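Local coordinates for RAP1B (Serratia marcescens, PDB 4AX2), which probably acts as a self-resistance (immunity) protein that protects the bacterium against a toxin of its own type VI secretion system, at residues Y33-V37 with M67-F73; K81-L85 with E119-L123. One frame throughout, in Å; residues are numbered along the deposited sequence.

Interaction 1: residues Y33-V37 with M67-F73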
loop_
_atom_site.group_PDB
_atom_site.type_symbol
_atom_site.label_atom_id
_atom_site.label_comp_id
_atom_site.label_asym_id
_atom_site.label_seq_id
_atom_site.Cartn_x
_atom_site.Cartn_y
_atom_site.Cartn_z
ATOM N N TYR A 33 15.431 0.821 -5.796
ATOM C CA TYR A 33 14.851 2.104 -6.159
ATOM C C TYR A 33 13.499 2.009 -6.902
ATOM O O TYR A 33 12.628 2.842 -6.665
ATOM C CB TYR A 33 15.826 2.921 -7.005
ATOM C CG TYR A 33 17.084 3.399 -6.283
ATOM C CD1 TYR A 33 17.026 3.917 -4.986
ATOM C CD2 TYR A 33 18.319 3.369 -6.919
ATOM C CE1 TYR A 33 18.166 4.397 -4.351
ATOM C CE2 TYR A 33 19.462 3.825 -6.291
ATOM C CZ TYR A 33 19.389 4.339 -5.012
ATOM O OH TYR A 33 20.530 4.807 -4.404
ATOM N N HIS A 34 13.330 1.021 -7.789
ATOM C CA HIS A 34 12.066 0.901 -8.503
ATOM C C HIS A 34 10.916 0.704 -7.534
ATOM O O HIS A 34 9.842 1.257 -7.733
ATOM C CB HIS A 34 12.094 -0.195 -9.589
ATOM C CG HIS A 34 12.379 -1.599 -9.077
ATOM N ND1 HIS A 34 11.408 -2.420 -8.617
ATOM C CD2 HIS A 34 13.558 -2.330 -9.028
ATOM C CE1 HIS A 34 11.937 -3.598 -8.266
ATOM N NE2 HIS A 34 13.258 -3.552 -8.531
ATOM N N GLN A 35 11.151 -0.025 -6.445
ATOM C CA GLN A 35 10.138 -0.163 -5.403
ATOM C C GLN A 35 9.816 1.143 -4.689
ATOM O O GLN A 35 8.658 1.407 -4.382
ATOM C CB GLN A 35 10.533 -1.237 -4.390
ATOM C CG GLN A 35 9.430 -1.555 -3.389
ATOM C CD GLN A 35 8.192 -2.191 -4.027
ATOM O OE1 GLN A 35 8.303 -3.113 -4.827
ATOM N NE2 GLN A 35 7.005 -1.694 -3.661
ATOM N N VAL A 36 10.828 1.977 -4.437
ATOM C CA VAL A 36 10.590 3.278 -3.807
ATOM C C VAL A 36 9.647 4.135 -4.629
ATOM O O VAL A 36 8.791 4.822 -4.075
ATOM C CB VAL A 36 11.888 4.056 -3.558
ATOM C CG1 VAL A 36 11.589 5.377 -2.839
ATOM C CG2 VAL A 36 12.871 3.194 -2.768
ATOM N N VAL A 37 9.790 4.089 -5.949
ATOM C CA VAL A 37 8.899 4.808 -6.841
ATOM C C VAL A 37 7.462 4.321 -6.630
ATOM O O VAL A 37 6.533 5.126 -6.623
ATOM C CB VAL A 37 9.303 4.628 -8.307
ATOM C CG1 VAL A 37 8.260 5.266 -9.215
ATOM C CG2 VAL A 37 10.707 5.208 -8.564
ATOM N N MET A 67 9.535 10.397 -0.130
ATOM C CA MET A 67 10.194 9.248 -0.774
ATOM C C MET A 67 11.292 9.696 -1.729
ATOM O O MET A 67 12.268 8.975 -1.940
ATOM C CB MET A 67 9.214 8.371 -1.580
ATOM C CG MET A 67 8.106 7.672 -0.784
ATOM S SD MET A 67 8.814 6.520 0.395
ATOM C CE MET A 67 7.330 5.968 1.271
ATOM N N ARG A 68 11.098 10.847 -2.366
ATOM C CA ARG A 68 12.044 11.292 -3.378
ATOM C C ARG A 68 13.456 11.500 -2.808
ATOM O O ARG A 68 14.428 11.423 -3.550
ATOM C CB ARG A 68 11.550 12.572 -4.033
ATOM C CG ARG A 68 10.193 12.410 -4.720
ATOM C CD ARG A 68 9.702 13.704 -5.326
ATOM N NE ARG A 68 9.622 14.775 -4.335
ATOM C CZ ARG A 68 8.747 15.771 -4.370
ATOM N NH1 ARG A 68 7.854 15.849 -5.347
ATOM N NH2 ARG A 68 8.769 16.696 -3.426
ATOM N N GLU A 69 13.574 11.755 -1.504
ATOM C CA GLU A 69 14.895 11.956 -0.893
ATOM C C GLU A 69 15.742 10.672 -0.968
ATOM O O GLU A 69 16.961 10.751 -0.948
ATOM C CB GLU A 69 14.765 12.447 0.563
ATOM C CG GLU A 69 16.100 12.767 1.231
ATOM C CD GLU A 69 16.003 13.556 2.537
ATOM O OE1 GLU A 69 14.899 13.664 3.109
ATOM O OE2 GLU A 69 17.054 14.063 3.008
ATOM N N TRP A 70 15.103 9.508 -1.101
ATOM C CA TRP A 70 15.801 8.230 -0.933
ATOM C C TRP A 70 16.016 7.483 -2.216
ATOM O O TRP A 70 16.324 6.287 -2.195
ATOM C CB TRP A 70 15.072 7.375 0.112
ATOM C CG TRP A 70 14.759 8.230 1.309
ATOM C CD1 TRP A 70 13.509 8.652 1.765
ATOM C CD2 TRP A 70 15.733 8.897 2.171
ATOM N NE1 TRP A 70 13.645 9.467 2.860
ATOM C CE2 TRP A 70 14.964 9.668 3.143
ATOM C CE3 TRP A 70 17.121 8.910 2.245
ATOM C CZ2 TRP A 70 15.579 10.408 4.138
ATOM C CZ3 TRP A 70 17.737 9.672 3.250
ATOM C CH2 TRP A 70 16.980 10.404 4.171
ATOM N N MET A 71 15.880 8.185 -3.336
ATOM C CA MET A 71 16.132 7.611 -4.656
ATOM C C MET A 71 16.562 8.660 -5.671
ATOM O O MET A 71 16.131 9.811 -5.599
ATOM C CB MET A 71 14.852 6.933 -5.169
ATOM C CG MET A 71 13.623 7.829 -5.109
ATOM S SD MET A 71 12.286 7.070 -6.058
ATOM C CE MET A 71 10.941 8.192 -5.626
ATOM N N PRO A 72 17.380 8.257 -6.665
ATOM C CA PRO A 72 17.788 9.182 -7.724
ATOM C C PRO A 72 16.674 9.310 -8.784
ATOM O O PRO A 72 16.804 8.845 -9.917
ATOM C CB PRO A 72 19.063 8.539 -8.269
ATOM C CG PRO A 72 18.841 7.086 -8.089
ATOM C CD PRO A 72 18.002 6.937 -6.828
ATOM N N PHE A 73 15.581 9.932 -8.356
ATOM C CA PHE A 73 14.323 10.014 -9.091
ATOM C C PHE A 73 14.395 11.131 -10.125
ATOM O O PHE A 73 15.005 12.186 -9.885
ATOM C CB PHE A 73 13.222 10.329 -8.076
ATOM C CG PHE A 73 11.833 10.353 -8.637
ATOM C CD1 PHE A 73 11.291 9.233 -9.254
ATOM C CD2 PHE A 73 11.047 11.486 -8.501
ATOM C CE1 PHE A 73 9.991 9.246 -9.728
ATOM C CE2 PHE A 73 9.747 11.518 -8.993
ATOM C CZ PHE A 73 9.221 10.400 -9.622
#

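Interaction 2: residues K81-L85 with E119-L123. With EDO (1,2-ethanediol), chain G.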
loop_
_atom_site.group_PDB
_atom_site.type_symbol
_atom_site.label_atom_id
_atom_site.label_comp_id
_atom_site.label_asym_id
_atom_site.label_seq_id
_atom_site.Cartn_x
_atom_site.Cartn_y
_atom_site.Cartn_z
ATOM N N LYS A 81 4.544 12.038 -15.060
ATOM C CA LYS A 81 4.417 10.677 -15.575
ATOM C C LYS A 81 3.721 9.787 -14.528
ATOM O O LYS A 81 2.760 9.078 -14.857
ATOM C CB LYS A 81 5.776 10.107 -16.002
ATOM C CG LYS A 81 6.239 10.619 -17.362
ATOM C CD LYS A 81 7.425 9.842 -17.919
ATOM C CE LYS A 81 7.750 10.230 -19.361
ATOM N NZ LYS A 81 6.820 9.619 -20.366
ATOM N N ILE A 82 4.180 9.849 -13.277
ATOM C CA ILE A 82 3.509 9.141 -12.161
ATOM C C ILE A 82 2.065 9.599 -11.987
ATOM O O ILE A 82 1.170 8.799 -11.820
ATOM C CB ILE A 82 4.274 9.334 -10.836
ATOM C CG1 ILE A 82 5.570 8.519 -10.851
ATOM C CG2 ILE A 82 3.424 8.932 -9.619
ATOM C CD1 ILE A 82 5.333 7.006 -10.859
ATOM N N ASN A 83 1.839 10.912 -12.053
ATOM C CA ASN A 83 0.515 11.443 -11.794
ATOM C C ASN A 83 -0.473 11.080 -12.882
ATOM O O ASN A 83 -1.596 10.742 -12.585
ATOM C CB ASN A 83 0.559 12.947 -11.526
ATOM C CG ASN A 83 1.093 13.262 -10.147
ATOM O OD1 ASN A 83 1.611 12.383 -9.454
ATOM N ND2 ASN A 83 0.977 14.523 -9.740
ATOM N N VAL A 84 -0.049 11.132 -14.143
ATOM C CA VAL A 84 -0.905 10.651 -15.232
ATOM C C VAL A 84 -1.295 9.157 -15.009
ATOM O O VAL A 84 -2.459 8.786 -15.158
ATOM C CB VAL A 84 -0.250 10.854 -16.608
ATOM C CG1 VAL A 84 -1.011 10.090 -17.677
ATOM C CG2 VAL A 84 -0.190 12.351 -16.983
ATOM N N LEU A 85 -0.326 8.329 -14.648
ATOM C CA LEU A 85 -0.618 6.905 -14.375
ATOM C C LEU A 85 -1.597 6.736 -13.205
ATOM O O LEU A 85 -2.580 5.999 -13.324
ATOM C CB LEU A 85 0.671 6.116 -14.170
ATOM C CG LEU A 85 0.472 4.602 -14.031
ATOM C CD1 LEU A 85 -0.209 4.030 -15.272
ATOM C CD2 LEU A 85 1.821 3.958 -13.750
ATOM N N GLU A 119 2.088 -1.727 -15.483
ATOM C CA GLU A 119 2.355 -0.383 -15.998
ATOM C C GLU A 119 3.226 0.432 -15.028
ATOM O O GLU A 119 4.214 1.081 -15.418
ATOM C CB GLU A 119 1.029 0.350 -16.248
ATOM C CG GLU A 119 0.246 -0.143 -17.465
ATOM C CD GLU A 119 -0.721 -1.297 -17.195
ATOM O OE1 GLU A 119 -0.642 -1.986 -16.137
ATOM O OE2 GLU A 119 -1.590 -1.533 -18.084
ATOM N N LEU A 120 2.856 0.400 -13.750
ATOM C CA LEU A 120 3.656 1.075 -12.738
ATOM C C LEU A 120 5.004 0.363 -12.595
ATOM O O LEU A 120 6.028 1.024 -12.430
ATOM C CB LEU A 120 2.929 1.165 -11.387
ATOM C CG LEU A 120 3.744 1.823 -10.258
ATOM C CD1 LEU A 120 4.143 3.271 -10.607
ATOM C CD2 LEU A 120 2.956 1.758 -8.950
ATOM N N ASP A 121 5.018 -0.970 -12.657
ATOM C CA ASP A 121 6.291 -1.678 -12.528
ATOM C C ASP A 121 7.277 -1.234 -13.635
ATOM O O ASP A 121 8.447 -0.949 -13.363
ATOM C CB ASP A 121 6.124 -3.189 -12.533
ATOM C CG ASP A 121 7.441 -3.911 -12.306
ATOM O OD1 ASP A 121 8.063 -3.745 -11.234
ATOM O OD2 ASP A 121 7.852 -4.639 -13.211
ATOM N N LYS A 122 6.789 -1.145 -14.867
ATOM C CA LYS A 122 7.603 -0.678 -16.000
ATOM C C LYS A 122 8.062 0.772 -15.783
ATOM O O LYS A 122 9.248 1.085 -15.902
ATOM C CB LYS A 122 6.787 -0.804 -17.300
ATOM C CG LYS A 122 7.510 -0.351 -18.567
ATOM C CD LYS A 122 6.776 -0.813 -19.822
ATOM C CE LYS A 122 7.496 -0.373 -21.096
ATOM N NZ LYS A 122 6.836 -0.866 -22.346
ATOM N N LEU A 123 7.125 1.650 -15.444
ATOM C CA LEU A 123 7.451 3.080 -15.237
ATOM C C LEU A 123 8.428 3.293 -14.091
ATOM O O LEU A 123 9.313 4.136 -14.194
ATOM C CB LEU A 123 6.192 3.920 -15.034
ATOM C CG LEU A 123 6.334 5.440 -14.839
ATOM C CD1 LEU A 123 6.925 6.104 -16.089
ATOM C CD2 LEU A 123 4.973 6.029 -14.513
HETATM C C1 EDO G . -4.266 -3.105 -14.091
HETATM O O1 EDO G . -3.548 -2.419 -15.098
HETATM C C2 EDO G . -3.346 -4.087 -13.436
HETATM O O2 EDO G . -4.129 -5.060 -12.768
#

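Interaction 1: residues Y33-V37 with M67-F73
Pro-72 lies over one face of the Tyr-33 ring, its CD 3.3 Å from the ring centroid and only 5° off the ring normal, which meets the geometry of a CH-pi contact. The six ring carbons of Tyr-33 are nearly equidistant from that methylene, as expected for a group above the centre of the ring. At the edge of the same ring, near its plane, the backbone O of Trp-70 approaches CE1 of Tyr-33 at 3.4 Å. The ring thus meets a methylene on a face and a carbonyl at its rim.

Next to it the contact turns mainly apolar. CB of Met-71 lies 3.7 Å from CD1 of Tyr-33, and the thioether then runs on between two valines of the helix: SD of Met-71 is 3.7 Å from CG1 of Val-36 and 3.5 Å from CG2 of Val-37. The Met-71 chain is extended beyond CG (chi2 168°, chi3 172°), which carries sulfur and methyl along the helix surface. CG1 of Val-36 also reaches CB of Met-67 at 4.0 Å, while CG2 of Val-37 touches CD1 of Phe-73 at 4.1 Å.

Two hydrogen bonds from outside help hold the ring and the turn: the hydroxyl of Tyr-33 is bonded to Asp-139 in helix 136-140, and the backbone of Pro-72 to that of Ala-129. Ile-28 of helix 26-29 touches Val-36 and Met-67, and Leu-112 of the second subunit touches Met-67.

Pro-72 is the centre of an inverse gamma turn, which bends the chain beside the Tyr-33 ring. The arrangement is a buried helix-to-loop packing in an all-helical fold: the connection between helices 55-67 and 75-89 lies against the first turn of helix 33-49.

Interaction 2: residues K81-L85 with E119-L123
An antiparallel helix pair, formed by helices 75-89 and 118-126, contains this contact: the axes of segments 81-85 and 119-123 run at 177° and approach to 11.1 Å. Leu-85 and Leu-123 fill the space between them. CD2 of Leu-85 reaches the backbone of the facing helix, 3.6 Å from CA of Leu-120, and also meets CD2 of Leu-123 at 3.8 Å. Its other branch, CD1, lies 4.0 Å from CB of Glu-119. With CG anti to the backbone N (chi1 -179°), Leu-123 extends across the gap, bringing CD2 to 3.8 Å from the backbone O of Lys-81. On the buried side, CD1 of Ile-82 meets CD2 of Leu-123 at 3.8 Å and CD1 of Leu-120 at 3.9 Å; Leu-40 of helix 33-49 also touches Ile-82.

The charged ends turn outward. Lys-81 meets the CD1 methyl of Leu-123 through CB, its charged end leading away, whereas OE1 of Glu-119 accepts a weak hydrogen bond from O1 of a 1,2-ethanediol, probably from the crystallisation liquor; Tyr-89 OH is also hydrogen-bonded to that molecule. Methyl packing therefore joins the two helices, with the polar groups left at its margin.

Interactions 1 and 2 follow one another along the chain, the first closing before the second opens, with centres 14 Å apart. Their physical junction is Ile-82: its CD1 lies 3.8 Å from CG1 of Val-37, and its CG1 is 4.3 Å from CZ of Phe-73. Helix 33-49 supplies one side of interaction 1 and also touches Ile-82 and Leu-120 of interaction 2. The chain segment 67-73 leads directly towards helix 75-89, which pairs with helix 118-126. Together the two contacts form one continuous apolar region in the helical body of an amidase-immunity-type protein, and interaction 1 extends towards the second subunit through Met-67.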